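Side-chain contacts in Ufm1-specific protease (Caenorhabditis elegans, PDB 5EJJ), which cleaves the peptide bond at the C-terminal glycine of the ubiquitin-like modifier Ufm1 as a thiol protease, and is required to localise certain odorant receptors to olfactory cilia: residues E153-A158 with R266-T271; A481-T486 with L556-S561; P490-I493 with L498-T501. All blocks are in the same frame, centred on the assembly; numbering follows the deposited sequence.

Contact 1: residues E153-A158 with R266-T271; sequences ERLSMA and RRANNT
The side-chain amide of N269 meets S156 by its polar end, ND2 through a water. This ND2 gives a hydrogen to the water at 3.2 Å, and the water is hydrogen-bonded in turn to S156 OG at 2.9 Å. The amide oxygen OD1 comes no nearer than 4.2 Å to the same S156 OG, too far for a direct bond, so the water is the polar link between the two side chains. N269 CG is anti to its carbonyl carbon, beside the backbone N (chi1 -62°), which carries the amide off the side of its helix toward the serine. Next to this link, one residue earlier on each helix, the contact is apolar: L155 reaches across with CD2 and touches A268 CB at 4.4 Å, with the two CA atoms 7.8 Å apart. Helix 144-156 here lies against the middle of the long helix 253-280, and the small A268 lets the leucine face the helix surface. Both helices also rest on strand 127-139 of a mixed sheet, where L155 packs on Y135 and W137 and A268 packs on Y135. The long helix further supplies F264 to L155 and N265 to S156. Its backbone is reinforced at R267 O, which takes T271 N and T271 OG1, each at 3.0 Å, from opposite faces of the carbonyl plane; T271 OG1 is also hydrogen-bonded to Y135 OH.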
# COMPACT_ATOMS: atom_id res chain seq x y z
N GLU A 153 -8.86 -22.70 16.36
CA GLU A 153 -9.07 -23.98 15.68
C GLU A 153 -10.56 -24.31 15.43
O GLU A 153 -10.92 -24.73 14.34
CB GLU A 153 -8.36 -25.13 16.41
CG GLU A 153 -7.60 -24.69 17.66
CD GLU A 153 -6.44 -25.62 18.03
OE1 GLU A 153 -5.83 -26.20 17.11
OE2 GLU A 153 -6.14 -25.77 19.25
N ARG A 154 -11.42 -24.08 16.41
CA ARG A 154 -12.85 -24.37 16.27
C ARG A 154 -13.53 -23.30 15.43
O ARG A 154 -14.64 -23.50 14.93
CB ARG A 154 -13.53 -24.42 17.64
CG ARG A 154 -13.34 -25.71 18.45
CD ARG A 154 -13.62 -25.47 19.94
NE ARG A 154 -14.22 -24.15 20.13
CZ ARG A 154 -13.74 -23.20 20.94
NH1 ARG A 154 -12.64 -23.43 21.67
NH2 ARG A 154 -14.37 -22.02 21.02
N LEU A 155 -12.88 -22.15 15.30
CA LEU A 155 -13.42 -21.06 14.48
C LEU A 155 -13.18 -21.38 13.01
O LEU A 155 -13.99 -21.04 12.16
CB LEU A 155 -12.74 -19.74 14.83
CG LEU A 155 -13.31 -18.47 14.24
CD1 LEU A 155 -14.79 -18.63 14.03
CD2 LEU A 155 -13.05 -17.36 15.23
N SER A 156 -12.07 -22.05 12.75
CA SER A 156 -11.69 -22.44 11.40
C SER A 156 -12.52 -23.60 10.84
O SER A 156 -12.60 -23.76 9.63
CB SER A 156 -10.18 -22.71 11.31
OG SER A 156 -9.46 -21.49 11.54
N MET A 157 -13.14 -24.38 11.72
CA MET A 157 -14.05 -25.46 11.31
C MET A 157 -15.46 -24.93 11.12
O MET A 157 -16.32 -25.63 10.62
CB MET A 157 -14.14 -26.58 12.34
CG MET A 157 -12.90 -26.85 13.15
SD MET A 157 -11.94 -28.23 12.49
CE MET A 157 -11.11 -27.43 11.11
N ALA A 158 -15.68 -23.69 11.56
CA ALA A 158 -17.01 -23.09 11.53
C ALA A 158 -17.22 -22.27 10.25
O ALA A 158 -18.36 -22.09 9.79
CB ALA A 158 -17.22 -22.21 12.77
N ARG A 266 -7.17 -17.11 8.10
CA ARG A 266 -5.86 -16.51 8.31
C ARG A 266 -5.95 -15.29 9.22
O ARG A 266 -5.09 -15.07 10.07
CB ARG A 266 -5.23 -16.12 6.98
CG ARG A 266 -4.88 -17.30 6.12
CD ARG A 266 -4.00 -16.94 4.98
NE ARG A 266 -3.61 -18.11 4.22
CZ ARG A 266 -2.98 -18.07 3.05
NH1 ARG A 266 -2.67 -16.91 2.49
NH2 ARG A 266 -2.66 -19.18 2.43
N ARG A 267 -6.99 -14.50 9.04
CA ARG A 267 -7.21 -13.36 9.91
C ARG A 267 -7.43 -13.79 11.36
O ARG A 267 -7.00 -13.09 12.27
CB ARG A 267 -8.42 -12.58 9.44
CG ARG A 267 -8.21 -11.75 8.22
CD ARG A 267 -7.71 -10.39 8.62
NE ARG A 267 -7.48 -9.58 7.43
CZ ARG A 267 -6.93 -8.37 7.45
NH1 ARG A 267 -6.54 -7.82 8.59
NH2 ARG A 267 -6.76 -7.72 6.30
N ALA A 268 -8.13 -14.90 11.57
CA ALA A 268 -8.35 -15.39 12.93
C ALA A 268 -7.02 -15.85 13.53
O ALA A 268 -6.66 -15.43 14.62
CB ALA A 268 -9.36 -16.49 12.97
N ASN A 269 -6.28 -16.68 12.81
CA ASN A 269 -4.96 -17.10 13.25
C ASN A 269 -4.04 -15.92 13.54
O ASN A 269 -3.25 -15.96 14.48
CB ASN A 269 -4.33 -18.01 12.20
CG ASN A 269 -5.14 -19.29 11.97
OD1 ASN A 269 -5.90 -19.74 12.84
ND2 ASN A 269 -4.98 -19.88 10.78
N ASN A 270 -4.13 -14.88 12.72
CA ASN A 270 -3.32 -13.69 12.92
C ASN A 270 -3.68 -12.99 14.21
O ASN A 270 -2.80 -12.54 14.92
CB ASN A 270 -3.50 -12.72 11.75
CG ASN A 270 -2.28 -11.83 11.55
OD1 ASN A 270 -2.20 -10.72 12.09
ND2 ASN A 270 -1.30 -12.32 10.79
N THR A 271 -4.98 -12.90 14.51
CA THR A 271 -5.48 -12.28 15.75
C THR A 271 -5.03 -13.10 16.94
O THR A 271 -4.61 -12.56 17.97
CB THR A 271 -7.01 -12.27 15.78
OG1 THR A 271 -7.51 -11.47 14.71
CG2 THR A 271 -7.52 -11.73 17.12
O HOH W 1 -6.94 -22.42 10.56

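Contact 2: residues A481-T486 with L556-S561; sequences ARHFET and LPQPPS
H483 and L556 mark the closest approach of the two backbones, with their CA atoms 7.6 Å apart, where the last turn of helix 477-484 passes strand 552-557 at L556. The helix stops just after this point: E485 N still bonds to A481 O, T486 N turns back to H483 O at 2.7 Å, and T486 OG1 bonds to R482 O almost in line with that carbonyl. From the helix H483 projects its ring toward the strand, CG anti to the backbone N (chi1 167°), and L556 sets its branch carbon CG over one face, the two side chains sliding past each other in opposite directions. L556 CG sits 3.9 Å from the ring centroid and only 12° off the normal, a CH-pi contact over the middle of the imidazole. At the rim, in the ring plane, CE1 faces P557 O at 3.7 Å, while Q558 NE2 lies near ND1. The Q558 amide is itself folded back onto the strand, its NE2 bonding to L556 O at 2.7 Å from above the carbonyl plane. T489 fixes the other polar end of the histidine, its O bonded to H483 NE2, and its OG1 is bonded to P557 O. An alanine in place of H483 would strip L556 of the ring it covers and would probably leave T489 O without this partner. L556 pairs through its backbone with R463 of strand 462-467, and its side chain packs on I465. V491 of strand 491-494 touches H483, F484 and L556, while P557 turns to I404 and F408 of helix 396-409.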
# COMPACT_ATOMS: atom_id res chain seq x y z
N ALA A 481 14.29 16.78 -10.40
CA ALA A 481 14.30 15.32 -10.53
C ALA A 481 14.93 14.71 -9.28
O ALA A 481 14.41 13.75 -8.70
CB ALA A 481 15.07 14.89 -11.76
N ARG A 482 16.06 15.28 -8.87
CA ARG A 482 16.75 14.86 -7.66
C ARG A 482 15.82 14.88 -6.46
O ARG A 482 15.94 14.05 -5.56
CB ARG A 482 17.94 15.79 -7.40
CG ARG A 482 18.72 15.44 -6.16
CD ARG A 482 19.99 14.71 -6.51
NE ARG A 482 20.51 13.94 -5.37
CZ ARG A 482 20.35 12.63 -5.23
NH1 ARG A 482 19.70 11.92 -6.15
NH2 ARG A 482 20.85 12.02 -4.16
N HIS A 483 14.89 15.84 -6.44
CA HIS A 483 13.92 15.93 -5.34
C HIS A 483 13.06 14.69 -5.32
O HIS A 483 13.06 13.94 -4.34
CB HIS A 483 13.02 17.16 -5.47
CG HIS A 483 11.82 17.13 -4.57
ND1 HIS A 483 11.91 17.25 -3.19
CD2 HIS A 483 10.50 16.97 -4.84
CE1 HIS A 483 10.70 17.17 -2.67
NE2 HIS A 483 9.83 17.01 -3.65
N PHE A 484 12.32 14.49 -6.41
CA PHE A 484 11.41 13.35 -6.56
C PHE A 484 12.05 11.98 -6.28
O PHE A 484 11.39 11.08 -5.78
CB PHE A 484 10.79 13.36 -7.95
CG PHE A 484 9.74 14.40 -8.14
CD1 PHE A 484 8.71 14.54 -7.23
CD2 PHE A 484 9.76 15.23 -9.24
CE1 PHE A 484 7.73 15.50 -7.42
CE2 PHE A 484 8.78 16.18 -9.44
CZ PHE A 484 7.77 16.32 -8.54
N GLU A 485 13.33 11.82 -6.60
CA GLU A 485 14.01 10.55 -6.35
C GLU A 485 14.42 10.42 -4.88
O GLU A 485 14.94 9.40 -4.46
CB GLU A 485 15.24 10.42 -7.27
CG GLU A 485 15.47 9.00 -7.83
CD GLU A 485 16.26 8.07 -6.89
OE1 GLU A 485 17.35 8.48 -6.41
OE2 GLU A 485 15.80 6.93 -6.62
N THR A 486 14.18 11.46 -4.10
CA THR A 486 14.62 11.47 -2.71
C THR A 486 13.46 11.76 -1.78
O THR A 486 12.84 10.85 -1.25
CB THR A 486 15.71 12.53 -2.48
OG1 THR A 486 16.79 12.32 -3.39
CG2 THR A 486 16.24 12.45 -1.06
N LEU A 556 9.27 22.60 -1.72
CA LEU A 556 9.72 21.22 -1.81
C LEU A 556 9.71 20.57 -0.44
O LEU A 556 10.73 20.59 0.26
CB LEU A 556 11.15 21.19 -2.34
CG LEU A 556 11.36 21.03 -3.84
CD1 LEU A 556 10.58 22.04 -4.61
CD2 LEU A 556 12.82 21.12 -4.18
N PRO A 557 8.56 19.99 -0.05
CA PRO A 557 8.38 19.47 1.31
C PRO A 557 9.36 18.36 1.67
O PRO A 557 9.63 17.47 0.87
CB PRO A 557 6.94 18.95 1.29
CG PRO A 557 6.27 19.78 0.21
CD PRO A 557 7.32 19.90 -0.84
N GLN A 558 9.93 18.45 2.87
CA GLN A 558 10.88 17.44 3.32
C GLN A 558 10.23 16.57 4.40
O GLN A 558 9.71 17.08 5.39
CB GLN A 558 12.15 18.07 3.90
CG GLN A 558 12.76 19.21 3.08
CD GLN A 558 13.47 18.73 1.83
OE1 GLN A 558 14.59 18.21 1.90
NE2 GLN A 558 12.84 18.92 0.68
N PRO A 559 10.25 15.25 4.20
CA PRO A 559 9.68 14.35 5.20
C PRO A 559 10.69 14.12 6.31
O PRO A 559 11.90 14.12 6.05
CB PRO A 559 9.47 13.05 4.41
CG PRO A 559 9.80 13.38 2.97
CD PRO A 559 10.76 14.52 3.03
N PRO A 560 10.20 13.91 7.55
CA PRO A 560 11.07 13.70 8.72
C PRO A 560 11.89 12.42 8.57
O PRO A 560 11.76 11.77 7.54
CB PRO A 560 10.10 13.61 9.90
CG PRO A 560 8.73 13.51 9.28
CD PRO A 560 8.78 14.06 7.91
N SER A 561 12.71 12.08 9.56
CA SER A 561 13.69 11.01 9.36
C SER A 561 13.47 9.71 10.14
O SER A 561 14.21 8.74 9.92
CB SER A 561 15.11 11.52 9.58
OG SER A 561 15.54 12.29 8.47

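Contact 3: residues P490-I493 with L498-T501; sequences PVMI and LAHT
H500 O takes the I493 N-H at 2.9 Å and also faces M492 CA in a CA-H...O contact. H500 N returns a bond to I493 O at 3.2 Å, so I493 and H500 form a hydrogen-bonded pair and M492 with T501 the adjacent non-hydrogen-bonded one. This is the beta hairpin of strands 491-494 and 499-507, antiparallel with a segment angle of 156°, in the sheet of the C78 peptidase domain, a clan CA cysteine protease. At the far end of the ladder V491 O faces T501 CA in another CA-H...O contact. M492 and T501 share the face that meets helix 396-409, which begins at the inferred active-site C396. M492 has CG anti to the backbone N and bends at chi2, bringing CE against A499 CB at 3.8 Å; T501 OG1 is bonded to S400 OG, while its CG2 packs against P490 CB at 3.7 Å. On the other face I493 and H500 meet, CG2 against CB at 3.5 Å, before their ends diverge: I493 goes to M554 and W546, and H500 goes to the inferred active-site H522, whose ring meets it at about 75°, and to D520, an active-site residue by similarity, so this face borders the probable catalytic site. H500 ND1 bonds to A499 O at 2.7 Å; the oxygen lies close to the imidazole plane, while ND1 stands 57° out of the carbonyl plane.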
# COMPACT_ATOMS: atom_id res chain seq x y z
N PRO A 490 4.98 15.75 -3.39
CA PRO A 490 4.50 16.58 -4.50
C PRO A 490 5.05 17.99 -4.31
O PRO A 490 5.31 18.43 -3.18
CB PRO A 490 2.97 16.57 -4.33
CG PRO A 490 2.68 15.52 -3.29
CD PRO A 490 3.91 15.42 -2.44
N VAL A 491 5.25 18.69 -5.42
CA VAL A 491 5.88 20.00 -5.40
C VAL A 491 4.86 21.07 -5.73
O VAL A 491 4.14 20.96 -6.73
CB VAL A 491 7.06 20.06 -6.39
CG1 VAL A 491 7.47 21.48 -6.68
CG2 VAL A 491 8.23 19.26 -5.85
N MET A 492 4.78 22.09 -4.88
CA MET A 492 3.96 23.24 -5.22
C MET A 492 4.79 24.26 -5.97
O MET A 492 5.82 24.76 -5.47
CB MET A 492 3.31 23.86 -3.99
CG MET A 492 2.55 25.16 -4.31
SD MET A 492 3.48 26.72 -4.13
CE MET A 492 2.18 27.88 -4.57
N ILE A 493 4.34 24.55 -7.19
CA ILE A 493 4.98 25.52 -8.06
C ILE A 493 4.18 26.82 -7.95
O ILE A 493 2.97 26.87 -8.23
CB ILE A 493 5.09 24.99 -9.53
CG1 ILE A 493 5.73 26.02 -10.46
CG2 ILE A 493 3.75 24.58 -10.08
CD1 ILE A 493 7.19 26.17 -10.29
N LEU A 498 -0.99 32.15 -10.59
CA LEU A 498 -1.55 30.81 -10.39
C LEU A 498 -0.67 29.86 -9.57
O LEU A 498 0.52 30.09 -9.40
CB LEU A 498 -1.87 30.18 -11.74
CG LEU A 498 -3.01 30.89 -12.46
CD1 LEU A 498 -3.23 30.32 -13.86
CD2 LEU A 498 -4.28 30.81 -11.61
N ALA A 499 -1.28 28.80 -9.06
CA ALA A 499 -0.56 27.78 -8.30
C ALA A 499 -0.87 26.39 -8.85
O ALA A 499 -2.04 26.06 -9.08
CB ALA A 499 -0.92 27.85 -6.82
N HIS A 500 0.17 25.59 -9.07
CA HIS A 500 0.02 24.21 -9.53
C HIS A 500 0.82 23.23 -8.65
O HIS A 500 1.73 23.64 -7.91
CB HIS A 500 0.46 24.06 -11.00
CG HIS A 500 -0.39 24.82 -11.98
ND1 HIS A 500 -1.50 25.53 -11.62
CD2 HIS A 500 -0.26 24.97 -13.32
CE1 HIS A 500 -2.04 26.09 -12.69
NE2 HIS A 500 -1.31 25.76 -13.74
N THR A 501 0.49 21.95 -8.73
CA THR A 501 1.30 20.92 -8.08
C THR A 501 2.07 20.13 -9.13
O THR A 501 1.51 19.73 -10.15
CB THR A 501 0.46 19.97 -7.23
OG1 THR A 501 -0.65 20.68 -6.66
CG2 THR A 501 1.31 19.38 -6.12

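How the contacts relate
From the N terminus, contact 1 comes first, closing 107 intervening residues by bringing helix 144-156 against helix 253-280 on the sheet that holds strand 127-139. Contact 2 follows in series, spanning 69 residues between helix 477-484 and strand 552-557. Contact 3 lies within that span and, with only four residues between its segments, pairs the two strands of a hairpin, 491-494 and 499-507. Contacts 2 and 3 both reach the protease sheet, where strands 491-494 and 552-557 are neighbours; their centres are 15 Å apart and they touch through V491. Contact 1 lies on the opposite side of the chain's centre, its centre about 43 Å from that of contact 2.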